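Local coordinates for diffuse adherence adhesin (Escherichia coli, PDB 4MEE), which mediates diffuse adherence of the bacterium to human and other mammalian cells as an autotransporter, its C-terminal transport unit forming an outer-membrane beta-barrel, at residues L159-F164 / V345-T350; F292-K297 / Y306-L311; N369-A374 / I403-E408. One frame throughout, in Å; residues are numbered along the deposited sequence.

All three contacts belong to the autotransporter beta-barrel, and strand 333-355 connects them. Interaction 1 sets helix 149-162 against the inner side of this strand. On one flank the strand pairs with 303-327 of interaction 2, where G348 N lies 2.9 Å from L311 O, a probable hydrogen bond. On the other it pairs with 370-383 of interaction 3, where M347 N stands equally close to N369 O. The centre of interaction 1 is about 12 Å from that of interaction 2 and about 11 Å from that of interaction 3. Interactions 2 and 3 do not touch: their centres lie about 22 Å apart and their nearest atoms about 8 Å.

Interaction 1 of 3, residues L159-F164 / V345-T350; sequences LANSLF and VWMGVT
N161, on helix 149-162, reaches across to M347 and V349 of strand 345-350 and carries most of this contact. Its CB comes first against M347, 3.7 Å from the SD atom, with the M347 CB at a similar separation. The methionine chain, extended beyond CG, runs past the asparagine CB, and its CE approaches the N161 backbone carbonyl. One atom further out, N161 CG has already reached V349, lying 3.8 Å from the V349 carbonyl O. At the tip, N161 OD1 accepts a hydrogen bond from the backbone N of V349 at 3.2 Å, the one hydrogen bond across the contact. The bond is distinctly bent, with an N-H...O angle of 140°, and the donor is tilted from the amide plane. N161 ND2, 3.6 Å from V349 O, is merely near that carbonyl. This reach follows from a first torsion of -57°, which sets CG anti to the carbonyl carbon of N161.

An apolar touch accompanies the polar one. A160 CB meets V349 CG1 at 4.0 Å, and the valine branch pointing at it is anti to its own backbone N (chi1 178°). F409 packs on both N161 and M347. F292, on strand 280-298, touches A160, and L308, on the adjacent strand 303-327, touches V349.

All but one of the touching residues are buried, and the helix comes before the strands of the barrel in the chain. In this protein the bond from V349 N to N161 OD1 ties the helix to the barrel wall; a helix lodged inside the barrel is itself characteristic of autotransporter translocator domains.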
ATOM      1  N   LEU A 159       4.651   6.979  -4.942  1.00 35.02           N
ATOM      2  CA  LEU A 159       3.228   6.864  -4.746  1.00 34.23           C
ATOM      3  C   LEU A 159       2.613   6.001  -5.796  1.00 33.92           C
ATOM      4  O   LEU A 159       1.754   5.208  -5.531  1.00 33.87           O
ATOM      5  CB  LEU A 159       2.622   8.232  -4.864  1.00 34.32           C
ATOM      6  CG  LEU A 159       2.886   9.095  -3.657  1.00 34.25           C
ATOM      7  CD1 LEU A 159       2.496  10.510  -4.005  1.00 34.76           C
ATOM      8  CD2 LEU A 159       2.066   8.539  -2.515  1.00 34.66           C
ATOM      9  N   ALA A 160       3.085   6.162  -7.008  1.00 33.71           N
ATOM     10  CA  ALA A 160       2.507   5.478  -8.107  1.00 33.97           C
ATOM     11  C   ALA A 160       2.605   4.001  -7.889  1.00 34.42           C
ATOM     12  O   ALA A 160       1.744   3.267  -8.308  1.00 34.62           O
ATOM     13  CB  ALA A 160       3.247   5.842  -9.343  1.00 33.95           C
ATOM     14  N   ASN A 161       3.665   3.568  -7.230  1.00 35.14           N
ATOM     15  CA  ASN A 161       3.836   2.156  -6.970  1.00 36.14           C
ATOM     16  C   ASN A 161       3.265   1.637  -5.664  1.00 37.33           C
ATOM     17  O   ASN A 161       2.962   0.462  -5.551  1.00 39.03           O
ATOM     18  CB  ASN A 161       5.294   1.800  -7.027  1.00 36.14           C
ATOM     19  CG  ASN A 161       5.910   2.165  -8.336  1.00 35.96           C
ATOM     20  OD1 ASN A 161       6.113   1.319  -9.177  1.00 35.30           O
ATOM     21  ND2 ASN A 161       6.220   3.425  -8.510  1.00 36.65           N
ATOM     22  N   SER A 162       3.136   2.490  -4.667  1.00 37.14           N
ATOM     23  CA  SER A 162       2.596   2.022  -3.423  1.00 37.68           C
ATOM     24  C   SER A 162       1.184   2.490  -3.191  1.00 37.32           C
ATOM     25  O   SER A 162       0.606   2.200  -2.161  1.00 38.23           O
ATOM     26  CB  SER A 162       3.457   2.489  -2.276  1.00 37.50           C
ATOM     27  OG  SER A 162       3.377   3.893  -2.159  1.00 38.96           O
ATOM     28  N   LEU A 163       0.623   3.237  -4.122  1.00 37.48           N
ATOM     29  CA  LEU A 163      -0.722   3.748  -3.909  1.00 36.70           C
ATOM     30  C   LEU A 163      -1.855   2.716  -3.915  1.00 37.23           C
ATOM     31  O   LEU A 163      -2.807   2.860  -3.171  1.00 36.30           O
ATOM     32  CB  LEU A 163      -1.020   4.871  -4.893  1.00 36.14           C
ATOM     33  CG  LEU A 163      -1.809   6.075  -4.372  1.00 35.84           C
ATOM     34  CD1 LEU A 163      -1.756   6.147  -2.855  1.00 36.05           C
ATOM     35  CD2 LEU A 163      -1.302   7.359  -5.003  1.00 35.15           C
ATOM     36  N   PHE A 164      -1.780   1.690  -4.751  1.00 37.97           N
ATOM     37  CA  PHE A 164      -2.898   0.770  -4.856  1.00 39.02           C
ATOM     38  C   PHE A 164      -2.604  -0.581  -4.282  1.00 38.98           C
ATOM     39  O   PHE A 164      -3.232  -1.560  -4.651  1.00 39.37           O
ATOM     40  CB  PHE A 164      -3.304   0.596  -6.304  1.00 38.91           C
ATOM     41  CG  PHE A 164      -4.108   1.702  -6.824  1.00 39.73           C
ATOM     42  CD1 PHE A 164      -5.363   1.914  -6.353  1.00 39.72           C
ATOM     43  CD2 PHE A 164      -3.601   2.530  -7.774  1.00 40.32           C
ATOM     44  CE1 PHE A 164      -6.105   2.937  -6.829  1.00 39.75           C
ATOM     45  CE2 PHE A 164      -4.336   3.557  -8.250  1.00 40.55           C
ATOM     46  CZ  PHE A 164      -5.588   3.756  -7.781  1.00 40.08           C
ATOM     47  N   VAL A 345       6.049  -7.970  -3.093  1.00 30.33           N
ATOM     48  CA  VAL A 345       5.385  -7.163  -4.120  1.00 30.38           C
ATOM     49  C   VAL A 345       6.384  -6.689  -5.183  1.00 30.81           C
ATOM     50  O   VAL A 345       7.457  -6.183  -4.853  1.00 30.58           O
ATOM     51  CB  VAL A 345       4.662  -5.930  -3.513  1.00 29.72           C
ATOM     52  CG1 VAL A 345       3.903  -5.163  -4.588  1.00 29.88           C
ATOM     53  CG2 VAL A 345       3.713  -6.339  -2.396  1.00 29.63           C
ATOM     54  N   TRP A 346       6.021  -6.865  -6.453  1.00 31.56           N
ATOM     55  CA  TRP A 346       6.796  -6.326  -7.572  1.00 32.32           C
ATOM     56  C   TRP A 346       6.179  -5.019  -8.064  1.00 32.39           C
ATOM     57  O   TRP A 346       5.059  -4.999  -8.575  1.00 32.14           O
ATOM     58  CB  TRP A 346       6.905  -7.347  -8.716  1.00 33.30           C
ATOM     59  CG  TRP A 346       7.320  -6.752 -10.044  1.00 34.96           C
ATOM     60  CD1 TRP A 346       8.452  -6.033 -10.305  1.00 35.56           C
ATOM     61  CD2 TRP A 346       6.608  -6.842 -11.287  1.00 35.85           C
ATOM     62  NE1 TRP A 346       8.485  -5.662 -11.629  1.00 35.95           N
ATOM     63  CE2 TRP A 346       7.367  -6.144 -12.254  1.00 36.06           C
ATOM     64  CE3 TRP A 346       5.400  -7.439 -11.675  1.00 36.30           C
ATOM     65  CZ2 TRP A 346       6.962  -6.029 -13.587  1.00 36.33           C
ATOM     66  CZ3 TRP A 346       5.000  -7.328 -13.001  1.00 36.66           C
ATOM     67  CH2 TRP A 346       5.782  -6.628 -13.941  1.00 36.84           C
ATOM     68  N   MET A 347       6.925  -3.931  -7.900  1.00 32.29           N
ATOM     69  CA  MET A 347       6.483  -2.606  -8.320  1.00 32.39           C
ATOM     70  C   MET A 347       7.058  -2.275  -9.696  1.00 32.84           C
ATOM     71  O   MET A 347       8.250  -1.989  -9.828  1.00 33.54           O
ATOM     72  CB  MET A 347       6.895  -1.555  -7.283  1.00 32.16           C
ATOM     73  CG  MET A 347       6.276  -1.756  -5.904  1.00 32.05           C
ATOM     74  SD  MET A 347       6.853  -0.570  -4.672  1.00 31.80           S
ATOM     75  CE  MET A 347       5.973  -1.130  -3.218  1.00 32.17           C
ATOM     76  N   GLY A 348       6.208  -2.322 -10.721  1.00 33.04           N
ATOM     77  CA  GLY A 348       6.658  -2.122 -12.100  1.00 32.97           C
ATOM     78  C   GLY A 348       6.050  -0.935 -12.825  1.00 32.53           C
ATOM     79  O   GLY A 348       5.944  -0.943 -14.052  1.00 32.34           O
ATOM     80  N   VAL A 349       5.649   0.086 -12.072  1.00 32.45           N
ATOM     81  CA  VAL A 349       5.134   1.323 -12.662  1.00 32.57           C
ATOM     82  C   VAL A 349       6.300   2.276 -12.909  1.00 32.58           C
ATOM     83  O   VAL A 349       7.000   2.673 -11.973  1.00 32.34           O
ATOM     84  CB  VAL A 349       4.068   2.001 -11.769  1.00 32.52           C
ATOM     85  CG1 VAL A 349       3.598   3.309 -12.392  1.00 32.33           C
ATOM     86  CG2 VAL A 349       2.880   1.074 -11.556  1.00 33.05           C
ATOM     87  N   THR A 350       6.505   2.624 -14.177  1.00 33.03           N
ATOM     88  CA  THR A 350       7.569   3.535 -14.586  1.00 32.96           C
ATOM     89  C   THR A 350       6.995   4.802 -15.207  1.00 33.75           C
ATOM     90  O   THR A 350       5.948   4.759 -15.853  1.00 34.05           O
ATOM     91  CB  THR A 350       8.538   2.875 -15.591  1.00 32.83           C
ATOM     92  OG1 THR A 350       7.795   2.151 -16.577  1.00 32.83           O
ATOM     93  CG2 THR A 350       9.486   1.926 -14.879  1.00 32.50           C
TER

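Interaction 2 of 3, residues F292-K297 / Y306-L311; sequences FNASVK and YNLNGL
F292 N donates to L308 O at 2.8 Å, the shortest of four backbone bonds between strands 292-297 and 306-311. These strands are the two arms of a beta hairpin in the autotransporter barrel, antiparallel with 143° between their short axes. The return bond, from L308 N to F292 O, is longer at 3.2 Å. A294 N to Y306 O and Y306 N to A294 O complete a second hydrogen-bonded pair. Between the two lies the non-hydrogen-bonded pair N293 and N307, whose side chains lie side by side on the opposite face of the sheet from those of F292, A294, Y306 and L308.

The face bearing those four residues is the packed one. L308 CD2 packs against A294 CB and also nears F292 CB. L260, on the next strand, touches F292, A294 and L308, while helix 149-162 covers A294 and V296 through N156 and Y153. The Y306 OH makes a weak hydrogen bond to N156 ND2, and the Y306 ring meets that of Y153 with the planes inclined to each other.

Y306 has chi1 at 61°, with CG lodged between the backbone N and the carbonyl carbon, which brings the ring across to the partner strand. A294 CB then sits over one face, 4.0 Å from the centroid of the Y306 ring and 18° off its normal, a CH-pi contact. V296 CG2 comes instead to the edge, in the ring plane, 3.9 Å from Y306 CE1.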
ATOM      1  N   PHE A 292      -1.510   6.485 -14.324  1.00 34.20           N
ATOM      2  CA  PHE A 292      -1.487   7.666 -13.483  1.00 33.31           C
ATOM      3  C   PHE A 292      -1.219   8.917 -14.298  1.00 32.68           C
ATOM      4  O   PHE A 292      -0.498   8.869 -15.261  1.00 33.51           O
ATOM      5  CB  PHE A 292      -0.389   7.514 -12.441  1.00 33.68           C
ATOM      6  CG  PHE A 292      -0.792   6.739 -11.252  1.00 33.71           C
ATOM      7  CD1 PHE A 292      -0.458   5.425 -11.132  1.00 33.94           C
ATOM      8  CD2 PHE A 292      -1.490   7.341 -10.255  1.00 34.02           C
ATOM      9  CE1 PHE A 292      -0.837   4.728 -10.040  1.00 33.83           C
ATOM     10  CE2 PHE A 292      -1.861   6.653  -9.151  1.00 33.80           C
ATOM     11  CZ  PHE A 292      -1.537   5.345  -9.049  1.00 33.81           C
ATOM     12  N   ASN A 293      -1.790  10.042 -13.919  1.00 32.04           N
ATOM     13  CA  ASN A 293      -1.497  11.258 -14.630  1.00 31.89           C
ATOM     14  C   ASN A 293      -0.866  12.160 -13.645  1.00 31.35           C
ATOM     15  O   ASN A 293      -1.492  12.495 -12.669  1.00 31.67           O
ATOM     16  CB  ASN A 293      -2.770  11.924 -15.042  1.00 32.24           C
ATOM     17  CG  ASN A 293      -3.353  11.342 -16.297  1.00 32.96           C
ATOM     18  OD1 ASN A 293      -2.892  10.333 -16.824  1.00 34.23           O
ATOM     19  ND2 ASN A 293      -4.386  11.988 -16.795  1.00 33.43           N
ATOM     20  N   ALA A 294       0.348  12.601 -13.906  1.00 31.89           N
ATOM     21  CA  ALA A 294       1.089  13.348 -12.911  1.00 31.67           C
ATOM     22  C   ALA A 294       1.440  14.725 -13.385  1.00 31.68           C
ATOM     23  O   ALA A 294       1.392  14.988 -14.562  1.00 31.57           O
ATOM     24  CB  ALA A 294       2.342  12.604 -12.585  1.00 31.78           C
ATOM     25  N   SER A 295       1.775  15.599 -12.446  1.00 32.16           N
ATOM     26  CA  SER A 295       2.202  16.952 -12.750  1.00 32.90           C
ATOM     27  C   SER A 295       3.229  17.346 -11.750  1.00 32.95           C
ATOM     28  O   SER A 295       3.161  16.920 -10.624  1.00 33.10           O
ATOM     29  CB  SER A 295       1.072  17.928 -12.536  1.00 33.32           C
ATOM     30  OG  SER A 295      -0.095  17.480 -13.165  1.00 34.34           O
ATOM     31  N   VAL A 296       4.156  18.204 -12.142  1.00 33.39           N
ATOM     32  CA  VAL A 296       5.044  18.808 -11.188  1.00 33.65           C
ATOM     33  C   VAL A 296       5.065  20.291 -11.400  1.00 34.52           C
ATOM     34  O   VAL A 296       5.148  20.744 -12.516  1.00 34.75           O
ATOM     35  CB  VAL A 296       6.455  18.321 -11.390  1.00 33.13           C
ATOM     36  CG1 VAL A 296       7.373  19.122 -10.514  1.00 32.91           C
ATOM     37  CG2 VAL A 296       6.529  16.879 -11.002  1.00 32.94           C
ATOM     38  N   LYS A 297       4.977  21.068 -10.336  1.00 35.58           N
ATOM     39  CA  LYS A 297       4.983  22.504 -10.497  1.00 37.19           C
ATOM     40  C   LYS A 297       6.016  23.050  -9.578  1.00 37.90           C
ATOM     41  O   LYS A 297       6.020  22.726  -8.411  1.00 36.94           O
ATOM     42  CB  LYS A 297       3.639  23.069 -10.086  1.00 37.92           C
ATOM     43  CG  LYS A 297       3.043  24.032 -11.067  1.00 39.26           C
ATOM     44  CD  LYS A 297       3.596  25.403 -10.854  1.00 40.37           C
ATOM     45  CE  LYS A 297       2.472  26.392 -10.835  1.00 41.75           C
ATOM     46  NZ  LYS A 297       3.063  27.745 -10.769  1.00 42.67           N
ATOM     47  N   TYR A 306       3.161  14.756 -17.182  1.00 33.42           N
ATOM     48  CA  TYR A 306       3.630  13.493 -17.736  1.00 32.65           C
ATOM     49  C   TYR A 306       2.762  12.331 -17.221  1.00 33.12           C
ATOM     50  O   TYR A 306       1.839  12.563 -16.463  1.00 32.97           O
ATOM     51  CB  TYR A 306       5.100  13.287 -17.367  1.00 31.65           C
ATOM     52  CG  TYR A 306       5.417  13.221 -15.911  1.00 30.72           C
ATOM     53  CD1 TYR A 306       5.463  14.353 -15.143  1.00 30.17           C
ATOM     54  CD2 TYR A 306       5.719  12.024 -15.332  1.00 30.42           C
ATOM     55  CE1 TYR A 306       5.758  14.275 -13.838  1.00 29.92           C
ATOM     56  CE2 TYR A 306       6.009  11.939 -14.030  1.00 30.10           C
ATOM     57  CZ  TYR A 306       6.027  13.070 -13.305  1.00 30.00           C
ATOM     58  OH  TYR A 306       6.335  12.960 -12.015  1.00 30.04           O
ATOM     59  N   ASN A 307       3.055  11.092 -17.627  1.00 33.88           N
ATOM     60  CA  ASN A 307       2.296   9.915 -17.160  1.00 34.02           C
ATOM     61  C   ASN A 307       3.149   8.847 -16.562  1.00 34.80           C
ATOM     62  O   ASN A 307       4.227   8.620 -17.038  1.00 35.88           O
ATOM     63  CB  ASN A 307       1.672   9.163 -18.297  1.00 34.05           C
ATOM     64  CG  ASN A 307       1.007  10.047 -19.284  1.00 34.04           C
ATOM     65  OD1 ASN A 307       1.152   9.860 -20.483  1.00 34.04           O
ATOM     66  ND2 ASN A 307       0.243  11.013 -18.797  1.00 33.92           N
ATOM     67  N   LEU A 308       2.626   8.115 -15.586  1.00 35.43           N
ATOM     68  CA  LEU A 308       3.291   6.896 -15.135  1.00 36.47           C
ATOM     69  C   LEU A 308       2.318   5.738 -15.236  1.00 38.00           C
ATOM     70  O   LEU A 308       1.174   5.854 -14.842  1.00 37.89           O
ATOM     71  CB  LEU A 308       3.766   6.952 -13.693  1.00 35.96           C
ATOM     72  CG  LEU A 308       3.896   8.086 -12.686  1.00 35.19           C
ATOM     73  CD1 LEU A 308       5.333   8.199 -12.249  1.00 34.92           C
ATOM     74  CD2 LEU A 308       3.370   9.418 -13.147  1.00 35.31           C
ATOM     75  N   ASN A 309       2.743   4.614 -15.777  1.00 39.39           N
ATOM     76  CA  ASN A 309       1.837   3.480 -15.773  1.00 40.42           C
ATOM     77  C   ASN A 309       2.521   2.152 -15.740  1.00 40.79           C
ATOM     78  O   ASN A 309       3.676   2.040 -16.076  1.00 40.48           O
ATOM     79  CB  ASN A 309       0.799   3.536 -16.888  1.00 41.82           C
ATOM     80  CG  ASN A 309       1.354   4.055 -18.182  1.00 42.79           C
ATOM     81  OD1 ASN A 309       2.025   3.340 -18.924  1.00 43.53           O
ATOM     82  ND2 ASN A 309       1.035   5.296 -18.490  1.00 43.65           N
ATOM     83  N   GLY A 310       1.826   1.122 -15.314  1.00 40.37           N
ATOM     84  CA  GLY A 310       2.523  -0.132 -15.259  1.00 39.78           C
ATOM     85  C   GLY A 310       1.832  -1.214 -14.496  1.00 38.37           C
ATOM     86  O   GLY A 310       0.664  -1.114 -14.170  1.00 38.73           O
ATOM     87  N   LEU A 311       2.597  -2.248 -14.196  1.00 36.31           N
ATOM     88  CA  LEU A 311       2.073  -3.419 -13.563  1.00 34.51           C
ATOM     89  C   LEU A 311       2.560  -3.472 -12.150  1.00 33.76           C
ATOM     90  O   LEU A 311       3.680  -3.124 -11.861  1.00 33.29           O
ATOM     91  CB  LEU A 311       2.596  -4.640 -14.269  1.00 33.61           C
ATOM     92  CG  LEU A 311       1.668  -5.568 -15.037  1.00 33.40           C
ATOM     93  CD1 LEU A 311       0.848  -4.800 -16.037  1.00 33.61           C
ATOM     94  CD2 LEU A 311       2.505  -6.588 -15.770  1.00 33.08           C
TER

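Interaction 3 of 3, residues N369-A374 / I403-E408; sequences NIQTKA and IHNTHE
The H407 imidazole turns one face to N369, whose backbone N lies 3.9 Å above the ring plane and toward the rim. Further along the pair, three amides meet at N405 OD1. The planes of N369 and N405 are 43° apart, those of Q371 and N405 more steeply inclined, yet both N369 and Q371 give an N-H to N405 OD1. Q371 NE2 arrives in the carbonyl plane, on a lone pair, at 3.1 Å. N369 ND2 comes in tilted from that plane, although N405 OD1 lies close to the plane of the N369 amide. The N405 ND2 group donates to S423 O, fixing the rotation of the amide from its other end. With CG anti to the backbone N (chi1 170°), the N369 amide is turned to the 403-408 segment, where its OD1 also accepts from H407 N at 2.9 Å, on a lone pair.

Here strand 397-405 runs out into loop, antiparallel beside the beginning of strand 370-383 of the autotransporter barrel. T372 and H404 form a hydrogen-bonded pair, T372 N to H404 O being 2.8 Å. Beyond it T406 N still reaches I370 O. On the face bearing Q371, K373 and I403, the isoleucine CG2 rests against Q371 CG at 3.8 Å. The extended K373 runs alongside I403, CE at 4.0 Å from I403 CG1, and its NZ makes salt bridges with D167 and E428.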
ATOM      1  N   ASN A 369      11.354  -2.249  -8.246  1.00 32.56           N
ATOM      2  CA  ASN A 369      11.572  -2.512  -6.819  1.00 31.73           C
ATOM      3  C   ASN A 369      10.769  -3.710  -6.319  1.00 31.63           C
ATOM      4  O   ASN A 369       9.626  -3.907  -6.726  1.00 31.82           O
ATOM      5  CB  ASN A 369      11.215  -1.265  -5.999  1.00 31.18           C
ATOM      6  CG  ASN A 369      11.177  -1.527  -4.502  1.00 30.42           C
ATOM      7  OD1 ASN A 369      12.190  -1.866  -3.888  1.00 30.58           O
ATOM      8  ND2 ASN A 369      10.003  -1.357  -3.905  1.00 30.43           N
ATOM      9  N   ILE A 370      11.376  -4.509  -5.447  1.00 31.42           N
ATOM     10  CA  ILE A 370      10.667  -5.602  -4.787  1.00 31.87           C
ATOM     11  C   ILE A 370      10.539  -5.314  -3.290  1.00 32.31           C
ATOM     12  O   ILE A 370      11.529  -5.332  -2.548  1.00 32.39           O
ATOM     13  CB  ILE A 370      11.326  -6.981  -5.043  1.00 31.62           C
ATOM     14  CG1 ILE A 370      11.228  -7.357  -6.525  1.00 31.41           C
ATOM     15  CG2 ILE A 370      10.669  -8.064  -4.194  1.00 31.29           C
ATOM     16  CD1 ILE A 370      12.140  -8.492  -6.944  1.00 31.38           C
ATOM     17  N   GLN A 371       9.311  -5.023  -2.866  1.00 33.15           N
ATOM     18  CA  GLN A 371       9.010  -4.804  -1.456  1.00 34.39           C
ATOM     19  C   GLN A 371       8.667  -6.126  -0.776  1.00 35.26           C
ATOM     20  O   GLN A 371       7.776  -6.849  -1.219  1.00 35.21           O
ATOM     21  CB  GLN A 371       7.867  -3.796  -1.288  1.00 34.25           C
ATOM     22  CG  GLN A 371       7.565  -3.443   0.161  1.00 35.54           C
ATOM     23  CD  GLN A 371       6.698  -2.210   0.304  1.00 36.29           C
ATOM     24  OE1 GLN A 371       5.531  -2.305   0.664  1.00 36.69           O
ATOM     25  NE2 GLN A 371       7.272  -1.042   0.032  1.00 36.86           N
ATOM     26  N   THR A 372       9.386  -6.434   0.298  1.00 36.60           N
ATOM     27  CA  THR A 372       9.143  -7.649   1.061  1.00 38.40           C
ATOM     28  C   THR A 372       8.674  -7.301   2.471  1.00 39.92           C
ATOM     29  O   THR A 372       9.296  -6.494   3.170  1.00 40.53           O
ATOM     30  CB  THR A 372      10.391  -8.555   1.126  1.00 39.02           C
ATOM     31  OG1 THR A 372      11.123  -8.459  -0.101  1.00 39.97           O
ATOM     32  CG2 THR A 372       9.993 -10.009   1.359  1.00 39.30           C
ATOM     33  N   LYS A 373       7.559  -7.907   2.864  1.00 41.07           N
ATOM     34  CA  LYS A 373       7.010  -7.743   4.201  1.00 42.12           C
ATOM     35  C   LYS A 373       7.051  -9.073   4.939  1.00 40.88           C
ATOM     36  O   LYS A 373       6.572 -10.087   4.434  1.00 41.78           O
ATOM     37  CB  LYS A 373       5.576  -7.210   4.138  1.00 44.53           C
ATOM     38  CG  LYS A 373       5.465  -5.761   3.692  1.00 48.45           C
ATOM     39  CD  LYS A 373       4.047  -5.237   3.859  1.00 52.40           C
ATOM     40  CE  LYS A 373       3.977  -3.743   3.594  1.00 55.35           C
ATOM     41  NZ  LYS A 373       2.639  -3.171   3.910  1.00 56.92           N
ATOM     42  N   ALA A 374       7.654  -9.062   6.123  1.00 39.95           N
ATOM     43  CA  ALA A 374       7.690 -10.228   6.997  1.00 39.37           C
ATOM     44  C   ALA A 374       7.198  -9.807   8.370  1.00 39.62           C
ATOM     45  O   ALA A 374       7.660  -8.808   8.918  1.00 39.93           O
ATOM     46  CB  ALA A 374       9.100 -10.788   7.083  1.00 38.24           C
ATOM     47  N   ILE A 403       9.599  -4.148   6.689  1.00 36.60           N
ATOM     48  CA  ILE A 403       9.560  -3.842   5.272  1.00 36.97           C
ATOM     49  C   ILE A 403      10.973  -3.697   4.749  1.00 37.51           C
ATOM     50  O   ILE A 403      11.777  -2.952   5.305  1.00 37.43           O
ATOM     51  CB  ILE A 403       8.785  -2.545   4.994  1.00 37.10           C
ATOM     52  CG1 ILE A 403       7.329  -2.694   5.434  1.00 37.27           C
ATOM     53  CG2 ILE A 403       8.864  -2.181   3.518  1.00 36.58           C
ATOM     54  CD1 ILE A 403       6.652  -1.378   5.733  1.00 37.00           C
ATOM     55  N   HIS A 404      11.265  -4.423   3.680  1.00 37.89           N
ATOM     56  CA  HIS A 404      12.543  -4.335   3.010  1.00 38.78           C
ATOM     57  C   HIS A 404      12.266  -3.960   1.571  1.00 38.05           C
ATOM     58  O   HIS A 404      11.324  -4.468   0.983  1.00 38.53           O
ATOM     59  CB  HIS A 404      13.251  -5.683   3.067  1.00 39.95           C
ATOM     60  CG  HIS A 404      14.549  -5.717   2.324  1.00 41.17           C
ATOM     61  ND1 HIS A 404      15.663  -5.026   2.746  1.00 41.46           N
ATOM     62  CD2 HIS A 404      14.914  -6.364   1.191  1.00 41.92           C
ATOM     63  CE1 HIS A 404      16.659  -5.244   1.906  1.00 42.10           C
ATOM     64  NE2 HIS A 404      16.230  -6.052   0.953  1.00 42.13           N
ATOM     65  N   ASN A 405      13.071  -3.070   1.008  1.00 37.86           N
ATOM     66  CA  ASN A 405      12.964  -2.748  -0.407  1.00 36.79           C
ATOM     67  C   ASN A 405      14.252  -3.044  -1.137  1.00 36.38           C
ATOM     68  O   ASN A 405      15.334  -2.700  -0.659  1.00 37.02           O
ATOM     69  CB  ASN A 405      12.598  -1.286  -0.596  1.00 37.21           C
ATOM     70  CG  ASN A 405      11.190  -0.985  -0.153  1.00 37.69           C
ATOM     71  OD1 ASN A 405      10.226  -1.374  -0.808  1.00 37.55           O
ATOM     72  ND2 ASN A 405      11.061  -0.289   0.967  1.00 38.53           N
ATOM     73  N   THR A 406      14.129  -3.666  -2.304  1.00 34.91           N
ATOM     74  CA  THR A 406      15.283  -3.970  -3.137  1.00 35.03           C
ATOM     75  C   THR A 406      15.890  -2.721  -3.782  1.00 34.47           C
ATOM     76  O   THR A 406      17.112  -2.611  -3.892  1.00 34.30           O
ATOM     77  CB  THR A 406      14.933  -5.043  -4.182  1.00 34.42           C
ATOM     78  OG1 THR A 406      14.610  -6.258  -3.499  1.00 35.38           O
ATOM     79  CG2 THR A 406      16.109  -5.308  -5.098  1.00 34.74           C
ATOM     80  N   HIS A 407      15.050  -1.772  -4.186  1.00 34.83           N
ATOM     81  CA  HIS A 407      15.538  -0.484  -4.684  1.00 34.47           C
ATOM     82  C   HIS A 407      15.091   0.642  -3.770  1.00 34.71           C
ATOM     83  O   HIS A 407      14.306   0.438  -2.851  1.00 33.93           O
ATOM     84  CB  HIS A 407      14.988  -0.187  -6.078  1.00 34.61           C
ATOM     85  CG  HIS A 407      15.308  -1.231  -7.102  1.00 34.72           C
ATOM     86  ND1 HIS A 407      15.049  -2.570  -6.909  1.00 35.08           N
ATOM     87  CD2 HIS A 407      15.837  -1.126  -8.344  1.00 34.73           C
ATOM     88  CE1 HIS A 407      15.421  -3.248  -7.980  1.00 35.07           C
ATOM     89  NE2 HIS A 407      15.905  -2.395  -8.864  1.00 34.81           N
ATOM     90  N   GLU A 408      15.574   1.844  -4.038  1.00 34.78           N
ATOM     91  CA  GLU A 408      15.019   3.016  -3.386  1.00 34.70           C
ATOM     92  C   GLU A 408      14.620   4.011  -4.470  1.00 33.99           C
ATOM     93  O   GLU A 408      15.379   4.261  -5.408  1.00 34.25           O
ATOM     94  CB  GLU A 408      15.964   3.569  -2.296  1.00 36.05           C
ATOM     95  CG  GLU A 408      16.897   4.719  -2.661  1.00 37.73           C
ATOM     96  CD  GLU A 408      18.058   4.864  -1.687  1.00 39.73           C
ATOM     97  OE1 GLU A 408      18.300   5.989  -1.199  1.00 40.43           O
ATOM     98  OE2 GLU A 408      18.730   3.851  -1.399  1.00 39.75           O
TER